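PDB 3VW5: cellobiose 2-epimerase from Ruminococcus albus, which catalyses the reversible epimerisation of cellobiose to 4-O-beta-D-glucopyranosyl-D-mannose. Local coordinates for residues M106-N111 and R153-R158; G46-S51 and V92-D97; L173-T178 and K225-T230. The protein carries 2 engineered substitutions. One frame throughout, in Å; residues are numbered along the deposited sequence.

Contact 1. Residues M106-N111 and R153-R158; sequences MKHTYN and REAFDR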
loop_
_atom_site.group_PDB
_atom_site.type_symbol
_atom_site.label_atom_id
_atom_site.label_comp_id
_atom_site.label_asym_id
_atom_site.label_seq_id
_atom_site.Cartn_x
_atom_site.Cartn_y
_atom_site.Cartn_z
ATOM N N MET A 106 6.275 19.308 0.875
ATOM C CA MET A 106 7.046 18.483 -0.052
ATOM C C MET A 106 6.122 17.618 -0.925
ATOM O O MET A 106 5.144 17.032 -0.437
ATOM C CB MET A 106 8.004 17.603 0.773
ATOM C CG MET A 106 8.731 16.486 0.022
ATOM S SD MET A 106 7.941 14.872 0.192
ATOM C CE MET A 106 8.928 14.096 1.480
ATOM N N LYS A 107 6.420 17.542 -2.219
ATOM C CA LYS A 107 5.620 16.734 -3.141
ATOM C C LYS A 107 6.310 15.412 -3.401
ATOM O O LYS A 107 7.499 15.374 -3.710
ATOM C CB LYS A 107 5.404 17.463 -4.471
ATOM C CG LYS A 107 4.747 18.826 -4.349
ATOM C CD LYS A 107 3.291 18.707 -3.916
ATOM C CE LYS A 107 2.654 20.078 -3.654
ATOM N NZ LYS A 107 2.366 20.829 -4.913
ATOM N N HIS A 108 5.562 14.324 -3.278
ATOM C CA HIS A 108 6.118 13.001 -3.507
ATOM C C HIS A 108 5.242 12.149 -4.424
ATOM O O HIS A 108 4.079 11.862 -4.127
ATOM C CB HIS A 108 6.365 12.279 -2.179
ATOM C CG HIS A 108 7.550 11.368 -2.208
ATOM N ND1 HIS A 108 7.631 10.274 -3.056
ATOM C CD2 HIS A 108 8.713 11.389 -1.509
ATOM C CE1 HIS A 108 8.787 9.664 -2.871
ATOM N NE2 HIS A 108 9.463 10.317 -1.935
ATOM N N THR A 109 5.818 11.754 -5.550
ATOM C CA THR A 109 5.141 10.893 -6.500
ATOM C C THR A 109 4.362 9.764 -5.815
ATOM O O THR A 109 3.214 9.472 -6.152
ATOM C CB THR A 109 6.158 10.296 -7.460
ATOM O OG1 THR A 109 6.777 11.364 -8.170
ATOM C CG2 THR A 109 5.503 9.370 -8.455
ATOM N N TYR A 110 5.008 9.127 -4.854
ATOM C CA TYR A 110 4.434 8.003 -4.128
ATOM C C TYR A 110 3.174 8.412 -3.352
ATOM O O TYR A 110 2.161 7.700 -3.356
ATOM C CB TYR A 110 5.526 7.479 -3.208
ATOM C CG TYR A 110 5.132 6.416 -2.251
ATOM C CD1 TYR A 110 5.311 5.088 -2.574
ATOM C CD2 TYR A 110 4.630 6.734 -0.992
ATOM C CE1 TYR A 110 4.977 4.087 -1.686
ATOM C CE2 TYR A 110 4.283 5.743 -0.088
ATOM C CZ TYR A 110 4.462 4.414 -0.440
ATOM O OH TYR A 110 4.144 3.402 0.443
ATOM N N ASN A 111 3.241 9.568 -2.701
ATOM C CA ASN A 111 2.119 10.105 -1.943
ATOM C C ASN A 111 0.975 10.484 -2.872
ATOM O O ASN A 111 -0.172 10.101 -2.627
ATOM C CB ASN A 111 2.573 11.311 -1.118
ATOM C CG ASN A 111 1.507 11.810 -0.155
ATOM O OD1 ASN A 111 0.670 11.044 0.321
ATOM N ND2 ASN A 111 1.543 13.105 0.140
ATOM N N ARG A 153 10.489 10.756 -11.477
ATOM C CA ARG A 153 11.280 11.178 -10.322
ATOM C C ARG A 153 10.375 11.306 -9.104
ATOM O O ARG A 153 9.179 11.517 -9.242
ATOM C CB ARG A 153 11.981 12.496 -10.615
ATOM C CG ARG A 153 13.114 12.332 -11.581
ATOM C CD ARG A 153 13.870 13.614 -11.739
ATOM N NE ARG A 153 14.967 13.455 -12.687
ATOM C CZ ARG A 153 15.830 14.419 -12.993
ATOM N NH1 ARG A 153 15.724 15.616 -12.414
ATOM N NH2 ARG A 153 16.800 14.186 -13.870
ATOM N N GLU A 154 10.943 11.208 -7.908
ATOM C CA GLU A 154 10.126 10.925 -6.723
ATOM C C GLU A 154 9.895 12.025 -5.677
ATOM O O GLU A 154 8.827 12.074 -5.075
ATOM C CB GLU A 154 10.641 9.651 -6.057
ATOM C CG GLU A 154 10.777 8.532 -7.070
ATOM C CD GLU A 154 10.837 7.166 -6.441
ATOM O OE1 GLU A 154 10.871 6.172 -7.210
ATOM O OE2 GLU A 154 10.846 7.082 -5.186
ATOM N N ALA A 155 10.863 12.905 -5.461
ATOM C CA ALA A 155 10.740 13.865 -4.372
ATOM C C ALA A 155 11.025 15.301 -4.791
ATOM O O ALA A 155 12.040 15.582 -5.412
ATOM C CB ALA A 155 11.641 13.462 -3.193
ATOM N N PHE A 156 10.121 16.203 -4.426
ATOM C CA PHE A 156 10.205 17.606 -4.807
ATOM C C PHE A 156 9.716 18.443 -3.650
ATOM O O PHE A 156 9.043 17.928 -2.747
ATOM C CB PHE A 156 9.306 17.891 -6.013
ATOM C CG PHE A 156 9.439 16.889 -7.101
ATOM C CD1 PHE A 156 10.348 17.086 -8.130
ATOM C CD2 PHE A 156 8.683 15.723 -7.083
ATOM C CE1 PHE A 156 10.487 16.138 -9.136
ATOM C CE2 PHE A 156 8.834 14.773 -8.073
ATOM C CZ PHE A 156 9.730 14.983 -9.104
ATOM N N ASP A 157 10.054 19.730 -3.678
ATOM C CA ASP A 157 9.413 20.690 -2.790
ATOM C C ASP A 157 8.075 21.098 -3.389
ATOM O O ASP A 157 7.738 20.682 -4.501
ATOM C CB ASP A 157 10.308 21.902 -2.472
ATOM C CG ASP A 157 10.591 22.791 -3.682
ATOM O OD1 ASP A 157 9.942 22.652 -4.748
ATOM O OD2 ASP A 157 11.479 23.656 -3.549
ATOM N N ARG A 158 7.314 21.896 -2.649
ATOM C CA ARG A 158 5.978 22.274 -3.096
ATOM C C ARG A 158 5.962 22.736 -4.550
ATOM O O ARG A 158 5.064 22.397 -5.311
ATOM C CB ARG A 158 5.395 23.361 -2.205
ATOM C CG ARG A 158 4.014 23.713 -2.630
ATOM C CD ARG A 158 3.503 24.905 -1.915
ATOM N NE ARG A 158 2.141 25.152 -2.368
ATOM C CZ ARG A 158 1.477 26.282 -2.169
ATOM N NH1 ARG A 158 2.055 27.290 -1.524
ATOM N NH2 ARG A 158 0.239 26.396 -2.621
#

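Contact 2. Residues G46-S51 and V92-D97; sequences GVILHS and VYWMMD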
loop_
_atom_site.group_PDB
_atom_site.type_symbol
_atom_site.label_atom_id
_atom_site.label_comp_id
_atom_site.label_asym_id
_atom_site.label_seq_id
_atom_site.Cartn_x
_atom_site.Cartn_y
_atom_site.Cartn_z
ATOM N N GLY A 46 -0.797 12.885 8.611
ATOM C CA GLY A 46 -0.134 12.627 7.342
ATOM C C GLY A 46 -1.142 12.370 6.244
ATOM O O GLY A 46 -2.190 11.747 6.478
ATOM N N VAL A 47 -0.847 12.840 5.035
ATOM C CA VAL A 47 -1.829 12.707 3.969
ATOM C C VAL A 47 -1.861 11.298 3.369
ATOM O O VAL A 47 -2.925 10.818 2.965
ATOM C CB VAL A 47 -1.745 13.848 2.914
ATOM C CG1 VAL A 47 -0.869 14.997 3.432
ATOM C CG2 VAL A 47 -1.297 13.334 1.569
ATOM N N ILE A 48 -0.719 10.617 3.338
ATOM C CA ILE A 48 -0.724 9.199 2.968
ATOM C C ILE A 48 -1.621 8.371 3.906
ATOM O O ILE A 48 -2.292 7.434 3.477
ATOM C CB ILE A 48 0.700 8.607 2.898
ATOM C CG1 ILE A 48 1.043 8.248 1.453
ATOM C CG2 ILE A 48 0.805 7.353 3.725
ATOM C CD1 ILE A 48 2.530 8.188 1.201
ATOM N N LEU A 49 -1.633 8.739 5.178
ATOM C CA LEU A 49 -2.467 8.090 6.164
ATOM C C LEU A 49 -3.941 8.300 5.826
ATOM O O LEU A 49 -4.730 7.358 5.857
ATOM C CB LEU A 49 -2.143 8.626 7.570
ATOM C CG LEU A 49 -3.090 8.301 8.729
ATOM C CD1 LEU A 49 -3.269 6.812 8.887
ATOM C CD2 LEU A 49 -2.620 8.930 10.030
ATOM N N HIS A 50 -4.310 9.540 5.505
ATOM C CA HIS A 50 -5.686 9.841 5.158
ATOM C C HIS A 50 -6.117 9.225 3.839
ATOM O O HIS A 50 -7.253 8.770 3.704
ATOM C CB HIS A 50 -5.945 11.337 5.194
ATOM C CG HIS A 50 -6.133 11.858 6.581
ATOM N ND1 HIS A 50 -5.084 12.007 7.464
ATOM C CD2 HIS A 50 -7.252 12.208 7.260
ATOM C CE1 HIS A 50 -5.548 12.454 8.617
ATOM N NE2 HIS A 50 -6.859 12.583 8.521
ATOM N N SER A 51 -5.225 9.175 2.868
ATOM C CA SER A 51 -5.597 8.523 1.634
ATOM C C SER A 51 -5.845 7.046 1.873
ATOM O O SER A 51 -6.762 6.469 1.304
ATOM C CB SER A 51 -4.540 8.749 0.566
ATOM O OG SER A 51 -4.459 10.125 0.275
ATOM N N VAL A 92 -0.445 16.693 -3.868
ATOM C CA VAL A 92 -0.906 16.752 -2.496
ATOM C C VAL A 92 0.295 16.976 -1.585
ATOM O O VAL A 92 1.407 16.587 -1.927
ATOM C CB VAL A 92 -1.631 15.449 -2.097
ATOM C CG1 VAL A 92 -2.788 15.189 -3.032
ATOM C CG2 VAL A 92 -0.671 14.269 -2.139
ATOM N N TYR A 93 0.078 17.603 -0.431
ATOM C CA TYR A 93 1.169 17.824 0.521
ATOM C C TYR A 93 1.571 16.530 1.228
ATOM O O TYR A 93 0.977 15.479 1.008
ATOM C CB TYR A 93 0.791 18.893 1.548
ATOM C CG TYR A 93 0.259 20.165 0.938
ATOM C CD1 TYR A 93 1.094 21.015 0.211
ATOM C CD2 TYR A 93 -1.079 20.521 1.085
ATOM C CE1 TYR A 93 0.602 22.185 -0.358
ATOM C CE2 TYR A 93 -1.580 21.683 0.524
ATOM C CZ TYR A 93 -0.740 22.511 -0.202
ATOM O OH TYR A 93 -1.242 23.667 -0.758
ATOM N N TRP A 94 2.586 16.612 2.081
ATOM C CA TRP A 94 3.077 15.436 2.793
ATOM C C TRP A 94 2.432 15.290 4.188
ATOM O O TRP A 94 2.034 14.204 4.599
ATOM C CB TRP A 94 4.619 15.468 2.882
ATOM C CG TRP A 94 5.193 14.260 3.560
ATOM C CD1 TRP A 94 5.672 14.186 4.837
ATOM C CD2 TRP A 94 5.315 12.946 3.010
ATOM N NE1 TRP A 94 6.086 12.908 5.117
ATOM C CE2 TRP A 94 5.882 12.127 4.014
ATOM C CE3 TRP A 94 5.007 12.380 1.771
ATOM C CZ2 TRP A 94 6.147 10.777 3.811
ATOM C CZ3 TRP A 94 5.271 11.039 1.574
ATOM C CH2 TRP A 94 5.837 10.252 2.588
ATOM N N MET A 95 2.316 16.406 4.894
ATOM C CA MET A 95 1.929 16.403 6.286
ATOM C C MET A 95 1.097 17.623 6.610
ATOM O O MET A 95 1.486 18.745 6.293
ATOM C CB MET A 95 3.177 16.465 7.148
ATOM C CG MET A 95 2.938 15.981 8.558
ATOM S SD MET A 95 3.023 14.192 8.550
ATOM C CE MET A 95 1.872 13.872 9.859
ATOM N N MET A 96 -0.037 17.409 7.266
ATOM C CA MET A 96 -0.838 18.521 7.769
ATOM C C MET A 96 -0.634 18.569 9.275
ATOM O O MET A 96 -0.123 17.615 9.848
ATOM C CB MET A 96 -2.316 18.292 7.438
ATOM C CG MET A 96 -2.562 17.760 6.025
ATOM S SD MET A 96 -1.860 18.775 4.683
ATOM C CE MET A 96 -2.708 20.340 4.969
ATOM N N ASP A 97 -1.001 19.667 9.923
ATOM C CA ASP A 97 -1.086 19.662 11.384
ATOM C C ASP A 97 -2.482 19.148 11.775
ATOM O O ASP A 97 -3.283 18.822 10.896
ATOM C CB ASP A 97 -0.769 21.038 11.984
ATOM C CG ASP A 97 -1.794 22.111 11.605
ATOM O OD1 ASP A 97 -2.956 21.782 11.255
ATOM O OD2 ASP A 97 -1.433 23.306 11.667
#

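Contact 3. Residues L173-T178 and K225-T230; sequences LKADKT and KVFFDT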
loop_
_atom_site.group_PDB
_atom_site.type_symbol
_atom_site.label_atom_id
_atom_site.label_comp_id
_atom_site.label_asym_id
_atom_site.label_seq_id
_atom_site.Cartn_x
_atom_site.Cartn_y
_atom_site.Cartn_z
ATOM N N LEU A 173 20.635 5.727 2.092
ATOM C CA LEU A 173 20.624 5.591 0.628
ATOM C C LEU A 173 20.039 6.778 -0.157
ATOM O O LEU A 173 20.721 7.382 -0.986
ATOM C CB LEU A 173 19.922 4.274 0.235
ATOM C CG LEU A 173 20.805 3.050 -0.059
ATOM C CD1 LEU A 173 22.073 3.102 0.752
ATOM C CD2 LEU A 173 20.059 1.732 0.203
ATOM N N LYS A 174 18.770 7.089 0.086
ATOM C CA LYS A 174 18.125 8.239 -0.559
ATOM C C LYS A 174 18.284 8.284 -2.103
ATOM O O LYS A 174 18.383 9.368 -2.709
ATOM C CB LYS A 174 18.596 9.548 0.103
ATOM C CG LYS A 174 18.399 9.541 1.618
ATOM C CD LYS A 174 18.553 10.930 2.242
ATOM C CE LYS A 174 20.000 11.250 2.649
ATOM N NZ LYS A 174 20.913 11.351 1.463
ATOM N N ALA A 175 18.292 7.102 -2.722
ATOM C CA ALA A 175 18.318 6.982 -4.175
ATOM C C ALA A 175 17.283 7.884 -4.832
ATOM O O ALA A 175 16.310 8.282 -4.210
ATOM C CB ALA A 175 18.073 5.544 -4.579
ATOM N N ASP A 176 17.499 8.201 -6.098
ATOM C CA ASP A 176 16.597 9.073 -6.832
ATOM C C ASP A 176 15.325 8.339 -7.222
ATOM O O ASP A 176 14.227 8.867 -7.080
ATOM C CB ASP A 176 17.289 9.610 -8.085
ATOM C CG ASP A 176 18.449 10.539 -7.755
ATOM O OD1 ASP A 176 19.595 10.031 -7.561
ATOM O OD2 ASP A 176 18.216 11.779 -7.689
ATOM N N LYS A 177 15.473 7.124 -7.733
ATOM C CA LYS A 177 14.322 6.357 -8.173
ATOM C C LYS A 177 14.145 5.091 -7.333
ATOM O O LYS A 177 15.123 4.508 -6.888
ATOM C CB LYS A 177 14.467 6.036 -9.659
ATOM C CG LYS A 177 14.476 7.281 -10.539
ATOM C CD LYS A 177 14.789 6.946 -11.994
ATOM C CE LYS A 177 14.632 8.184 -12.893
ATOM N NZ LYS A 177 15.735 8.340 -13.893
ATOM N N THR A 178 12.901 4.673 -7.109
ATOM C CA THR A 178 12.623 3.502 -6.266
ATOM C C THR A 178 11.589 2.582 -6.906
ATOM O O THR A 178 10.728 3.053 -7.647
ATOM C CB THR A 178 12.077 3.917 -4.887
ATOM O OG1 THR A 178 10.679 4.218 -4.994
ATOM C CG2 THR A 178 12.820 5.124 -4.357
ATOM N N LYS A 225 14.627 -5.407 -7.757
ATOM C CA LYS A 225 15.555 -4.415 -7.236
ATOM C C LYS A 225 14.752 -3.325 -6.516
ATOM O O LYS A 225 13.571 -3.113 -6.815
ATOM C CB LYS A 225 16.398 -3.830 -8.360
ATOM C CG LYS A 225 17.280 -4.841 -9.060
ATOM C CD LYS A 225 17.874 -4.242 -10.328
ATOM C CE LYS A 225 18.221 -5.314 -11.355
ATOM N NZ LYS A 225 17.017 -5.934 -11.997
ATOM N N VAL A 226 15.383 -2.621 -5.581
ATOM C CA VAL A 226 14.645 -1.682 -4.733
ATOM C C VAL A 226 14.977 -0.212 -5.005
ATOM O O VAL A 226 14.077 0.601 -5.175
ATOM C CB VAL A 226 14.832 -2.000 -3.225
ATOM C CG1 VAL A 226 14.061 -1.015 -2.362
ATOM C CG2 VAL A 226 14.412 -3.436 -2.921
ATOM N N PHE A 227 16.264 0.121 -5.031
ATOM C CA PHE A 227 16.727 1.510 -5.154
ATOM C C PHE A 227 17.609 1.733 -6.390
ATOM O O PHE A 227 18.427 0.879 -6.754
ATOM C CB PHE A 227 17.480 1.955 -3.894
ATOM C CG PHE A 227 16.647 1.932 -2.647
ATOM C CD1 PHE A 227 15.566 2.800 -2.502
ATOM C CD2 PHE A 227 16.937 1.056 -1.612
ATOM C CE1 PHE A 227 14.790 2.793 -1.350
ATOM C CE2 PHE A 227 16.166 1.042 -0.454
ATOM C CZ PHE A 227 15.088 1.915 -0.323
ATOM N N PHE A 228 17.434 2.890 -7.024
ATOM C CA PHE A 228 18.178 3.220 -8.237
ATOM C C PHE A 228 18.642 4.667 -8.244
ATOM O O PHE A 228 18.087 5.515 -7.549
ATOM C CB PHE A 228 17.350 2.984 -9.511
ATOM C CG PHE A 228 16.560 1.717 -9.509
ATOM C CD1 PHE A 228 17.018 0.600 -10.186
ATOM C CD2 PHE A 228 15.329 1.651 -8.848
ATOM C CE1 PHE A 228 16.273 -0.572 -10.192
ATOM C CE2 PHE A 228 14.594 0.501 -8.840
ATOM C CZ PHE A 228 15.057 -0.617 -9.517
ATOM N N ASP A 229 19.655 4.939 -9.061
ATOM C CA ASP A 229 20.034 6.309 -9.392
ATOM C C ASP A 229 19.316 6.818 -10.654
ATOM O O ASP A 229 18.456 6.135 -11.233
ATOM C CB ASP A 229 21.552 6.438 -9.556
ATOM C CG ASP A 229 22.134 5.421 -10.534
ATOM O OD1 ASP A 229 21.411 4.949 -11.450
ATOM O OD2 ASP A 229 23.334 5.094 -10.380
ATOM N N THR A 230 19.693 8.020 -11.080
ATOM C CA THR A 230 19.005 8.689 -12.171
ATOM C C THR A 230 19.221 7.964 -13.492
ATOM O O THR A 230 18.580 8.278 -14.485
ATOM C CB THR A 230 19.417 10.160 -12.261
ATOM O OG1 THR A 230 20.803 10.268 -11.933
ATOM C CG2 THR A 230 18.637 10.991 -11.250
#

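Contact 1. Residues M106-N111 and R153-R158
K107 and F156 form the hydrogen-bonded pair of a short antiparallel ladder in this (alpha/alpha)6-barrel protein, where strand 102-108 runs straight into helix 109-126. K107 N donates to F156 O (2.7 Å), and F156 N to K107 O (2.8 Å). Both side chains lie on one face of the sheet. K107 CG is anti to the carbonyl carbon (chi1 -57°), and bends at chi2 and chi4 bring the chain alongside R158, the two pointing the same way. There K107 NZ donates to R158 O (3.1 Å) in the carbonyl plane, on a lone pair. The ammonium also bonds G90 O and D86; since D86 pairs with R158 as well, its carboxylate probably offsets the two like charges. On the opposite face of the sheet sit H108 and A155. E154 O lies over one face of the H108 imidazole, offset toward its rim, and accepts from T109 N (3.1 Å). E154 CB approaches H108 CE1 (3.7 Å), and N165 links the two side chains by bonding both H108 NE2 and E154 OE2. The other carboxylate oxygen of E154 takes T178 N. T109 OG1 lies in the plane of the F156 ring, at its edge by CE2 (4.0 Å), and donates to R153 O (2.6 Å) in the carbonyl plane.

Contact 2. Residues G46-S51 and V92-D97
With CG anti to the backbone N (chi1 -178°), the W94 side chain starts away from helix 47-64 but swings its indole back, and CZ3 of the six-membered ring meets I48 CD1 at 4.0 Å, the two side chains crossing at a slant. M95 also has CG anti to N (chi1 -160°); bends at chi2 and chi3 fold its thioether over G46, with SD 3.7 Å from G46 CA. V47 fills the middle of the contact: CG2 packs on V92 CG2 (3.9 Å) and CG1 on M96 SD (4.1 Å). An alanine here would remove both branches, and V92 CG2 and M96 SD would probably face a gap at the start of the helix. The one hydrogen bond between the segments runs from V47 N to W94 O (3.2 Å); it is almost straight at the hydrogen (176°) and occupies an amide of the helix's first turn. G46, the N-cap residue, has its carbonyl gripped twice by H50, whose N and ND1 come from opposite faces; ND1 is 3.1 Å from G46 O. H50 NE2 bonds F29 N and its ring stacks on F79, so the imidazole is fixed. W94 and M95 share D104 as their partner across the ladder, the signature of a classic beta bulge, here beside a strand-to-helix junction of the (alpha/alpha)6 barrel.

Contact 3. Residues L173-T178 and K225-T230
K177 and F228 are a hydrogen-bonded antiparallel pair: K177 N donates to F228 O (3.1 Å) and F228 N to K177 O (2.8 Å). An extra residue, D176, is fitted in beside K177 opposite F228 as a classic beta bulge. The F228 ring turns its edge to the K177 backbone, with CD2 3.5 Å from K177 O. T178 and F227 follow as the non-hydrogen-bonded pair, where T178 CG2 meets the edge of the F227 ring at CD1 (4.0 Å). The same ring receives L173, whose CD2 comes to F227 CD2 (3.7 Å) with the side chains crossing at about a right angle, and A175 CB packs on F227 CB. At the bulge, T230 CG2 lies against the D176 carboxylate, 3.5 Å from D176 CG.

The next shell holds these groups in place. V226 CG1 sits over the centre of one face of F227; I238 touches L173, V226 and F227 together, and F232 meets the F228 ring edge-to-face. T178 OG1, set between the backbone N and the carbonyl carbon (chi1 80°), caps helix 179-196 by bonding A181 N.

K177 stretches along the other segment to T230 O, which NZ reaches in a weak bond (2.9 Å), with a second weak one to Y150 O. Both of these bonds go to neutral carbonyls, and the two segments are held by backbone bonds and apolar packing, without an ion pair between them.

How the contacts relate
The contacts come in series along the chain: contact 2, then contact 1, then contact 3, each closing before the next opens, and in each the intervening chain is mostly helix. Contacts 1 and 2 share a five-stranded antiparallel sheet, in which strands 95-96 and 102-108 are neighbours; their centres are about 12 Å apart, and Y110 and N111 pack on I48. Contact 3 belongs to a separate three-stranded sheet, its centre about 14 Å from that of contact 1, the two being bridged by E154 and T178. Contacts 2 and 3 do not touch, their nearest atoms about 11 Å apart. Contact 1 thus links successive strand-to-helix junctions, at helices 47-64, 109-126 and 179-196, around the barrel.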